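Glutamine synthetase (Streptomyces coelicolor, PDB 4BAX) belongs to the glutamine synthetase family, whose subunits join a beta-grasp domain to a catalytic domain, and is seen here as an assembly of ten chains. Local coordinates at residues 261-266 with 314-319; 108-113 with 239-244; 3-8 with 68-73. All blocks are in the same frame, centred on the assembly; numbering follows the deposited sequence.

In the fold
Contact 3 comes first along the chain: the opening strand 3-11 of the beta-grasp domain meets the loop 68-73, closing a loop of 59 residues that holds three other strands of the same sheet. Contact 2 then spans 125 residues, joining the start of strand 110-121 to helix 238-242 at the surface of the catalytic domain. Contact 1 brings helix 259-264 to the loop after strand 312-314 in the buried interior. The three loops follow in series, without nesting or crossing. Contacts 1 and 2 have centres 19 Å apart, whereas the centre of contact 3 is about 35 Å from that of contact 1, on the opposite side of the chain's centre, and 36 Å from that of contact 2.

Contact 1. Residues 261-266 with 314-319; sequences MDHVKN and DRRPNA
An Asx turn at the end of strand 312-314 sets Arg316 against His263 and Val264, on the last turn of helix 259-264. Its defining bond runs from Arg316 N to Asp314 OD1 (3.1 Å), and the arginine side chain then folds back onto the same carboxylate. The bend at chi3 (-66°) makes this return possible: Arg316 NE donates to Asp314 OD1 almost straight (164°), while Arg316 NH2 forms a salt bridge with Asp314 OD2 at 3.0 Å. This side-on, two-nitrogen grip fixes the rotation of the guanidinium. OD1 therefore holds two donors, NE on its syn side and the backbone N on its anti side, arriving from opposite faces of the carboxylate plane, whereas NH2 meets OD2 from above that plane.

Held in this way, the guanidinium lies against His263 and Val264. The His263 ring and the guanidinium lie only 15° from parallel, with ND1 4.1 Å from Arg316 NH2, and the two side chains meet obliquely without bonding. The polar atoms of the imidazole are satisfied by other residues, NE2 by Thr333 OG1 of helix 323-341 and ND1 by Tyr267 OH. That tyrosine hydroxyl also bonds Asp314 OD2, linking the helix side of this buried contact to the turn. Val264 crosses the arginine at about a right angle, its CG2 methyl resting 4.0 Å from Arg316 CD and equally far from Arg316 NH1.

Contact 2. Residues 108-113 with 239-244; sequences EPVFGI and AMREGY
The backbones of 108-113 and 239-244 stay well apart, the closest CA atoms being those of Glu108 and Ala239 at 8.8 Å, and the side chain of Arg241 bridges the gap. Segment 108-113 enters strand 110-121 of the large mixed sheet of the catalytic domain, and Glu108 and Pro109 lead into the strand. Segment 239-244 takes in the end of helix 238-242 and the residues that follow; Gly243 N still reaches Ala239 O at 2.8 Å although Gly243 itself has left helical geometry. The two elements are neighbours because strand 231-236, antiparallel to 110-121, runs almost directly into the helix; Val110 is bonded through its backbone to Ser236.

From the helix Arg241 extends toward the strand and bends at chi3, which brings the rim of its guanidinium to the backbone of Glu108. Arg241 NH2 donates to Glu108 O at 2.7 Å in a nearly straight bond (167°). The oxygen lies close to the guanidinium plane, while the donor is tilted 18° from the plane of the carbonyl. NH1 bonds Ser236 OG, so two acceptors, the Glu108 carbonyl in the loop before strand 110-121 and Ser236 at the end of strand 231-236, hold the guanidinium. The carboxylate of Glu108 stands farther off, with OE1 4.2 Å from Arg241 NH2; this is too long for a salt bridge but probably gives some electrostatic help at this surface site. Aliphatic groups lie against the guanidinium nitrogens. Glu108 CB lies 3.6 Å from Arg241 NH2, and Val110, crossing the arginine at about a right angle, places its CG2 methyl 3.8 Å from Arg241 NH1.

Contact 3. Residues 3-8 with 68-73; sequences TFKAEY and PIRGGE
The tight part of this beta-grasp contact, between strand 3-11 and the loop leading from strand 56-66 to strand 75-82, is where Arg70 meets the buried Lys5 and Glu7. Arg70, extended from CG to NE, reaches to the strand and crosses both side chains at about a right angle. Lys5 CD sits over one face of the guanidinium, toward its rim, 3.9 Å from Arg70 NE. The lysine bends at chi3 and chi4, and its NZ, 5.3 Å from Arg70 NE, pairs with Glu160 of the second subunit, which probably offsets the like charges. Glu7 OE1 and Arg70 NH1 form a salt bridge of 2.9 Å, but the hydrogen bond within it is weak (128°), with the carboxylate and guanidinium planes 71° apart. The glutamate is held further by Ser22 at OE2 and Thr24 at OE1, and Arg70 NH2 bonds Thr24 and makes a salt bridge to Glu156 of the second subunit.

The other end is looser. Beyond Gly71 and Gly72, both with positive phi, the exposed Glu73 meets Phe4 mainly through its backbone, Glu73 O lying 3.7 Å from Phe4 CD2, while its carboxylate turns from the strand. Strand 3-11 runs between strands 20-28 and 75-82, helices 152-164 and 190-210 touch the start of the loop at Pro68 and Ile69, and Leu159 and Leu163 of the second subunit pack on Arg70 and Lys5.

Contact 1. Residues 261-266 with 314-319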
loop_
_atom_site.group_PDB
_atom_site.type_symbol
_atom_site.label_atom_id
_atom_site.label_comp_id
_atom_site.label_asym_id
_atom_site.label_seq_id
_atom_site.Cartn_x
_atom_site.Cartn_y
_atom_site.Cartn_z
ATOM N N MET A 261 -33.604 -1.871 -42.455
ATOM C CA MET A 261 -34.032 -1.420 -41.140
ATOM C C MET A 261 -34.583 -2.549 -40.278
ATOM O O MET A 261 -34.296 -2.606 -39.085
ATOM C CB MET A 261 -35.067 -0.294 -41.279
ATOM C CG MET A 261 -34.555 1.118 -41.011
ATOM S SD MET A 261 -32.764 1.287 -40.927
ATOM C CE MET A 261 -32.534 1.123 -39.154
ATOM N N ASP A 262 -35.275 -3.496 -40.905
ATOM C CA ASP A 262 -35.842 -4.639 -40.202
ATOM C C ASP A 262 -34.753 -5.467 -39.514
ATOM O O ASP A 262 -34.900 -5.860 -38.351
ATOM C CB ASP A 262 -36.606 -5.530 -41.180
ATOM C CG ASP A 262 -37.970 -4.973 -41.540
ATOM O OD1 ASP A 262 -38.428 -4.008 -40.875
ATOM O OD2 ASP A 262 -38.590 -5.516 -42.478
ATOM N N HIS A 263 -33.656 -5.720 -40.237
ATOM C CA HIS A 263 -32.512 -6.435 -39.667
ATOM C C HIS A 263 -31.773 -5.576 -38.640
ATOM O O HIS A 263 -31.524 -5.998 -37.503
ATOM C CB HIS A 263 -31.541 -6.888 -40.765
ATOM C CG HIS A 263 -32.051 -8.016 -41.605
ATOM N ND1 HIS A 263 -31.333 -9.177 -41.803
ATOM C CD2 HIS A 263 -33.195 -8.151 -42.318
ATOM C CE1 HIS A 263 -32.023 -9.987 -42.585
ATOM N NE2 HIS A 263 -33.156 -9.388 -42.914
ATOM N N VAL A 264 -31.438 -4.356 -39.042
ATOM C CA VAL A 264 -30.593 -3.509 -38.224
ATOM C C VAL A 264 -31.238 -3.209 -36.881
ATOM O O VAL A 264 -30.574 -3.231 -35.829
ATOM C CB VAL A 264 -30.201 -2.227 -38.976
ATOM C CG1 VAL A 264 -29.809 -1.106 -38.006
ATOM C CG2 VAL A 264 -29.080 -2.505 -40.005
ATOM N N LYS A 265 -32.565 -3.078 -36.877
ATOM C CA LYS A 265 -33.211 -2.796 -35.555
ATOM C C LYS A 265 -33.318 -4.006 -34.657
ATOM O O LYS A 265 -33.756 -3.881 -33.498
ATOM C CB LYS A 265 -34.617 -2.181 -35.718
ATOM C CG LYS A 265 -35.661 -3.109 -36.323
ATOM C CD LYS A 265 -37.033 -2.445 -36.379
ATOM C CE LYS A 265 -38.125 -3.212 -37.154
ATOM N NZ LYS A 265 -39.335 -2.561 -36.630
ATOM N N ASN A 266 -32.912 -5.170 -35.147
ATOM C CA ASN A 266 -32.880 -6.400 -34.347
ATOM C C ASN A 266 -31.481 -6.958 -34.187
ATOM O O ASN A 266 -31.295 -8.097 -33.725
ATOM C CB ASN A 266 -33.785 -7.475 -34.965
ATOM C CG ASN A 266 -35.232 -7.155 -34.861
ATOM O OD1 ASN A 266 -35.825 -7.308 -33.798
ATOM N ND2 ASN A 266 -35.824 -6.698 -35.957
ATOM N N ASP A 314 -22.457 -11.211 -43.571
ATOM C CA ASP A 314 -23.171 -10.053 -43.077
ATOM C C ASP A 314 -22.368 -9.432 -41.946
ATOM O O ASP A 314 -22.223 -10.042 -40.875
ATOM C CB ASP A 314 -24.557 -10.468 -42.578
ATOM C CG ASP A 314 -25.468 -9.274 -42.309
ATOM O OD1 ASP A 314 -24.938 -8.152 -42.158
ATOM O OD2 ASP A 314 -26.713 -9.444 -42.236
ATOM N N ARG A 315 -21.850 -8.225 -42.192
ATOM C CA ARG A 315 -20.957 -7.566 -41.239
ATOM C C ARG A 315 -21.702 -6.645 -40.249
ATOM O O ARG A 315 -21.078 -6.056 -39.365
ATOM C CB ARG A 315 -19.880 -6.783 -41.994
ATOM C CG ARG A 315 -19.110 -7.625 -43.012
ATOM C CD ARG A 315 -18.155 -6.775 -43.854
ATOM N NE ARG A 315 -17.130 -6.159 -43.016
ATOM C CZ ARG A 315 -16.008 -6.768 -42.621
ATOM N NH1 ARG A 315 -15.739 -8.012 -43.021
ATOM N NH2 ARG A 315 -15.131 -6.125 -41.848
ATOM N N ARG A 316 -23.015 -6.511 -40.407
ATOM C CA ARG A 316 -23.833 -5.651 -39.534
ATOM C C ARG A 316 -24.111 -6.108 -38.070
ATOM O O ARG A 316 -24.183 -5.254 -37.189
ATOM C CB ARG A 316 -25.149 -5.321 -40.223
ATOM C CG ARG A 316 -24.981 -4.492 -41.479
ATOM C CD ARG A 316 -26.296 -4.365 -42.187
ATOM N NE ARG A 316 -26.711 -5.682 -42.664
ATOM C CZ ARG A 316 -27.932 -5.955 -43.113
ATOM N NH1 ARG A 316 -28.846 -4.992 -43.157
ATOM N NH2 ARG A 316 -28.239 -7.184 -43.531
ATOM N N PRO A 317 -24.297 -7.414 -37.802
ATOM C CA PRO A 317 -24.733 -7.722 -36.420
ATOM C C PRO A 317 -23.708 -7.386 -35.319
ATOM O O PRO A 317 -22.487 -7.573 -35.462
ATOM C CB PRO A 317 -25.028 -9.235 -36.459
ATOM C CG PRO A 317 -25.185 -9.573 -37.924
ATOM C CD PRO A 317 -24.258 -8.623 -38.653
ATOM N N ASN A 318 -24.227 -6.845 -34.217
ATOM C CA ASN A 318 -23.409 -6.524 -33.052
ATOM C C ASN A 318 -22.980 -7.775 -32.322
ATOM O O ASN A 318 -23.604 -8.820 -32.488
ATOM C CB ASN A 318 -24.217 -5.695 -32.078
ATOM C CG ASN A 318 -24.254 -4.238 -32.437
ATOM O OD1 ASN A 318 -23.734 -3.805 -33.489
ATOM N ND2 ASN A 318 -24.865 -3.454 -31.553
ATOM N N ALA A 319 -21.945 -7.655 -31.487
ATOM C CA ALA A 319 -21.513 -8.762 -30.633
ATOM C C ALA A 319 -22.613 -9.150 -29.644
ATOM O O ALA A 319 -22.619 -10.283 -29.149
ATOM C CB ALA A 319 -20.236 -8.408 -29.891
#

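Contact 2. Residues 108-113 with 239-244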
loop_
_atom_site.group_PDB
_atom_site.type_symbol
_atom_site.label_atom_id
_atom_site.label_comp_id
_atom_site.label_asym_id
_atom_site.label_seq_id
_atom_site.Cartn_x
_atom_site.Cartn_y
_atom_site.Cartn_z
ATOM N N GLU A 108 -31.559 -25.762 -47.017
ATOM C CA GLU A 108 -30.446 -26.174 -46.164
ATOM C C GLU A 108 -29.538 -25.006 -45.735
ATOM O O GLU A 108 -28.324 -25.019 -45.978
ATOM C CB GLU A 108 -29.636 -27.275 -46.842
ATOM C CG GLU A 108 -30.540 -28.415 -47.305
ATOM C CD GLU A 108 -29.777 -29.639 -47.759
ATOM O OE1 GLU A 108 -28.530 -29.554 -47.883
ATOM O OE2 GLU A 108 -30.435 -30.672 -48.020
ATOM N N PRO A 109 -30.119 -24.013 -45.050
ATOM C CA PRO A 109 -29.301 -22.877 -44.624
ATOM C C PRO A 109 -28.262 -23.298 -43.584
ATOM O O PRO A 109 -28.551 -24.127 -42.718
ATOM C CB PRO A 109 -30.333 -21.922 -44.020
ATOM C CG PRO A 109 -31.450 -22.816 -43.564
ATOM C CD PRO A 109 -31.514 -23.908 -44.581
ATOM N N VAL A 110 -27.067 -22.717 -43.680
ATOM C CA VAL A 110 -25.967 -23.010 -42.771
ATOM C C VAL A 110 -25.347 -21.681 -42.322
ATOM O O VAL A 110 -25.300 -20.707 -43.084
ATOM C CB VAL A 110 -24.917 -23.890 -43.469
ATOM C CG1 VAL A 110 -23.687 -24.070 -42.609
ATOM C CG2 VAL A 110 -25.521 -25.244 -43.828
ATOM N N PHE A 111 -24.906 -21.620 -41.071
ATOM C CA PHE A 111 -24.377 -20.380 -40.539
ATOM C C PHE A 111 -23.021 -20.544 -39.888
ATOM O O PHE A 111 -22.731 -21.580 -39.279
ATOM C CB PHE A 111 -25.336 -19.793 -39.514
ATOM C CG PHE A 111 -26.598 -19.247 -40.114
ATOM C CD1 PHE A 111 -27.705 -20.062 -40.285
ATOM C CD2 PHE A 111 -26.670 -17.927 -40.534
ATOM C CE1 PHE A 111 -28.873 -19.565 -40.852
ATOM C CE2 PHE A 111 -27.838 -17.424 -41.102
ATOM C CZ PHE A 111 -28.940 -18.246 -41.260
ATOM N N GLY A 112 -22.205 -19.500 -40.018
ATOM C CA GLY A 112 -21.011 -19.349 -39.218
ATOM C C GLY A 112 -21.056 -17.990 -38.542
ATOM O O GLY A 112 -21.356 -16.969 -39.180
ATOM N N ILE A 113 -20.758 -17.964 -37.246
ATOM C CA ILE A 113 -20.718 -16.699 -36.510
ATOM C C ILE A 113 -19.346 -16.403 -35.879
ATOM O O ILE A 113 -18.763 -17.236 -35.166
ATOM C CB ILE A 113 -21.883 -16.600 -35.465
ATOM C CG1 ILE A 113 -23.226 -16.872 -36.179
ATOM C CG2 ILE A 113 -21.915 -15.230 -34.792
ATOM C CD1 ILE A 113 -24.402 -17.002 -35.267
ATOM N N ALA A 239 -28.047 -23.950 -52.821
ATOM C CA ALA A 239 -27.948 -23.215 -54.077
ATOM C C ALA A 239 -26.793 -22.207 -54.087
ATOM O O ALA A 239 -26.064 -22.079 -55.079
ATOM C CB ALA A 239 -29.268 -22.508 -54.376
ATOM N N MET A 240 -26.603 -21.513 -52.977
ATOM C CA MET A 240 -25.509 -20.558 -52.867
ATOM C C MET A 240 -24.145 -21.260 -52.915
ATOM O O MET A 240 -23.190 -20.765 -53.510
ATOM C CB MET A 240 -25.661 -19.725 -51.600
ATOM C CG MET A 240 -26.843 -18.775 -51.678
ATOM S SD MET A 240 -27.269 -18.066 -50.079
ATOM C CE MET A 240 -25.906 -16.890 -49.878
ATOM N N ARG A 241 -24.056 -22.420 -52.278
ATOM C CA ARG A 241 -22.839 -23.222 -52.346
ATOM C C ARG A 241 -22.604 -23.797 -53.745
ATOM O O ARG A 241 -21.475 -24.115 -54.119
ATOM C CB ARG A 241 -22.812 -24.322 -51.282
ATOM C CG ARG A 241 -23.187 -23.856 -49.898
ATOM C CD ARG A 241 -23.024 -24.963 -48.864
ATOM N NE ARG A 241 -24.302 -25.654 -48.637
ATOM C CZ ARG A 241 -25.316 -25.161 -47.915
ATOM N NH1 ARG A 241 -25.234 -23.939 -47.361
ATOM N NH2 ARG A 241 -26.429 -25.877 -47.768
ATOM N N GLU A 242 -23.694 -23.974 -54.488
ATOM C CA GLU A 242 -23.613 -24.443 -55.868
ATOM C C GLU A 242 -23.322 -23.390 -56.944
ATOM O O GLU A 242 -22.578 -23.673 -57.883
ATOM C CB GLU A 242 -24.826 -25.327 -56.230
ATOM C CG GLU A 242 -24.633 -26.779 -55.732
ATOM C CD GLU A 242 -25.935 -27.551 -55.505
ATOM O OE1 GLU A 242 -26.973 -27.184 -56.095
ATOM O OE2 GLU A 242 -25.927 -28.527 -54.722
ATOM N N GLY A 243 -23.919 -22.201 -56.835
ATOM C CA GLY A 243 -23.797 -21.216 -57.901
ATOM C C GLY A 243 -23.872 -19.755 -57.485
ATOM O O GLY A 243 -24.420 -19.410 -56.437
ATOM N N TYR A 244 -23.316 -18.889 -58.326
ATOM C CA TYR A 244 -23.191 -17.457 -58.037
ATOM C C TYR A 244 -24.464 -16.651 -58.140
ATOM O O TYR A 244 -24.557 -15.567 -57.571
ATOM C CB TYR A 244 -22.103 -16.824 -58.914
ATOM C CG TYR A 244 -21.521 -15.529 -58.363
ATOM C CD1 TYR A 244 -20.648 -15.530 -57.276
ATOM C CD2 TYR A 244 -21.833 -14.309 -58.944
ATOM C CE1 TYR A 244 -20.118 -14.339 -56.774
ATOM C CE2 TYR A 244 -21.304 -13.116 -58.452
ATOM C CZ TYR A 244 -20.449 -13.136 -57.365
ATOM O OH TYR A 244 -19.925 -11.958 -56.867
#

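Contact 3. Residues 3-8 with 68-73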
loop_
_atom_site.group_PDB
_atom_site.type_symbol
_atom_site.label_atom_id
_atom_site.label_comp_id
_atom_site.label_asym_id
_atom_site.label_seq_id
_atom_site.Cartn_x
_atom_site.Cartn_y
_atom_site.Cartn_z
ATOM N N THR A 3 -25.727 -40.497 -9.685
ATOM C CA THR A 3 -26.122 -39.124 -9.484
ATOM C C THR A 3 -25.170 -38.251 -10.274
ATOM O O THR A 3 -23.958 -38.489 -10.277
ATOM C CB THR A 3 -26.067 -38.761 -7.996
ATOM O OG1 THR A 3 -27.250 -39.254 -7.357
ATOM C CG2 THR A 3 -26.026 -37.268 -7.810
ATOM N N PHE A 4 -25.717 -37.282 -10.990
ATOM C CA PHE A 4 -24.901 -36.337 -11.726
ATOM C C PHE A 4 -25.520 -34.943 -11.698
ATOM O O PHE A 4 -26.708 -34.776 -11.405
ATOM C CB PHE A 4 -24.643 -36.812 -13.148
ATOM C CG PHE A 4 -25.861 -36.807 -14.007
ATOM C CD1 PHE A 4 -26.725 -37.895 -13.997
ATOM C CD2 PHE A 4 -26.138 -35.736 -14.843
ATOM C CE1 PHE A 4 -27.855 -37.906 -14.796
ATOM C CE2 PHE A 4 -27.268 -35.745 -15.642
ATOM C CZ PHE A 4 -28.127 -36.833 -15.618
ATOM N N LYS A 5 -24.692 -33.945 -11.974
ATOM C CA LYS A 5 -25.121 -32.561 -11.961
ATOM C C LYS A 5 -25.516 -32.107 -13.361
ATOM O O LYS A 5 -24.825 -32.414 -14.348
ATOM C CB LYS A 5 -24.005 -31.691 -11.416
ATOM C CG LYS A 5 -23.711 -31.955 -9.944
ATOM C CD LYS A 5 -22.654 -30.988 -9.445
ATOM C CE LYS A 5 -21.279 -31.581 -9.460
ATOM N NZ LYS A 5 -20.996 -32.118 -8.117
ATOM N N ALA A 6 -26.641 -31.404 -13.438
ATOM C CA ALA A 6 -27.115 -30.813 -14.684
ATOM C C ALA A 6 -27.285 -29.303 -14.511
ATOM O O ALA A 6 -28.033 -28.839 -13.641
ATOM C CB ALA A 6 -28.427 -31.447 -15.103
ATOM N N GLU A 7 -26.586 -28.533 -15.341
ATOM C CA GLU A 7 -26.703 -27.077 -15.278
ATOM C C GLU A 7 -27.708 -26.573 -16.302
ATOM O O GLU A 7 -27.453 -26.596 -17.513
ATOM C CB GLU A 7 -25.346 -26.420 -15.520
ATOM C CG GLU A 7 -25.300 -24.918 -15.182
ATOM C CD GLU A 7 -25.259 -24.609 -13.683
ATOM O OE1 GLU A 7 -25.191 -25.545 -12.858
ATOM O OE2 GLU A 7 -25.330 -23.417 -13.321
ATOM N N TYR A 8 -28.843 -26.095 -15.796
ATOM C CA TYR A 8 -29.914 -25.617 -16.654
ATOM C C TYR A 8 -29.671 -24.155 -16.950
ATOM O O TYR A 8 -29.581 -23.332 -16.038
ATOM C CB TYR A 8 -31.271 -25.795 -15.989
ATOM C CG TYR A 8 -31.869 -27.178 -16.131
ATOM C CD1 TYR A 8 -31.129 -28.318 -15.819
ATOM C CD2 TYR A 8 -33.184 -27.352 -16.543
ATOM C CE1 TYR A 8 -31.685 -29.589 -15.924
ATOM C CE2 TYR A 8 -33.747 -28.638 -16.661
ATOM C CZ TYR A 8 -32.995 -29.748 -16.348
ATOM O OH TYR A 8 -33.559 -31.019 -16.460
ATOM N N PRO A 68 -17.748 -29.008 -19.030
ATOM C CA PRO A 68 -16.278 -29.011 -19.132
ATOM C C PRO A 68 -15.569 -28.518 -17.865
ATOM O O PRO A 68 -14.407 -28.871 -17.601
ATOM C CB PRO A 68 -16.021 -28.056 -20.303
ATOM C CG PRO A 68 -17.172 -27.094 -20.250
ATOM C CD PRO A 68 -18.357 -27.920 -19.820
ATOM N N ILE A 69 -16.247 -27.650 -17.126
ATOM C CA ILE A 69 -15.719 -27.133 -15.870
ATOM C C ILE A 69 -15.842 -28.125 -14.711
ATOM O O ILE A 69 -14.882 -28.414 -13.996
ATOM C CB ILE A 69 -16.378 -25.795 -15.512
ATOM C CG1 ILE A 69 -16.056 -24.785 -16.617
ATOM C CG2 ILE A 69 -15.879 -25.307 -14.180
ATOM C CD1 ILE A 69 -16.764 -23.497 -16.474
ATOM N N ARG A 70 -17.053 -28.624 -14.518
ATOM C CA ARG A 70 -17.293 -29.616 -13.494
ATOM C C ARG A 70 -16.649 -30.955 -13.835
ATOM O O ARG A 70 -16.157 -31.652 -12.946
ATOM C CB ARG A 70 -18.788 -29.787 -13.262
ATOM C CG ARG A 70 -19.318 -28.909 -12.159
ATOM C CD ARG A 70 -20.806 -28.741 -12.288
ATOM N NE ARG A 70 -21.326 -27.852 -11.260
ATOM C CZ ARG A 70 -22.585 -27.427 -11.233
ATOM N NH1 ARG A 70 -23.446 -27.811 -12.178
ATOM N NH2 ARG A 70 -22.978 -26.616 -10.259
ATOM N N GLY A 71 -16.665 -31.310 -15.119
ATOM C CA GLY A 71 -16.069 -32.556 -15.553
ATOM C C GLY A 71 -16.924 -33.776 -15.249
ATOM O O GLY A 71 -18.108 -33.654 -14.910
ATOM N N GLY A 72 -16.342 -34.959 -15.439
ATOM C CA GLY A 72 -17.026 -36.203 -15.130
ATOM C C GLY A 72 -18.293 -36.439 -15.914
ATOM O O GLY A 72 -18.302 -36.286 -17.140
ATOM N N GLU A 73 -19.374 -36.760 -15.208
ATOM C CA GLU A 73 -20.620 -37.135 -15.870
ATOM C C GLU A 73 -21.601 -35.951 -15.898
ATOM O O GLU A 73 -22.739 -36.034 -16.385
ATOM C CB GLU A 73 -21.242 -38.347 -15.154
ATOM C CG GLU A 73 -21.406 -39.610 -16.010
ATOM C CD GLU A 73 -20.187 -39.929 -16.892
ATOM O OE1 GLU A 73 -19.099 -40.208 -16.325
ATOM O OE2 GLU A 73 -20.306 -39.890 -18.147
#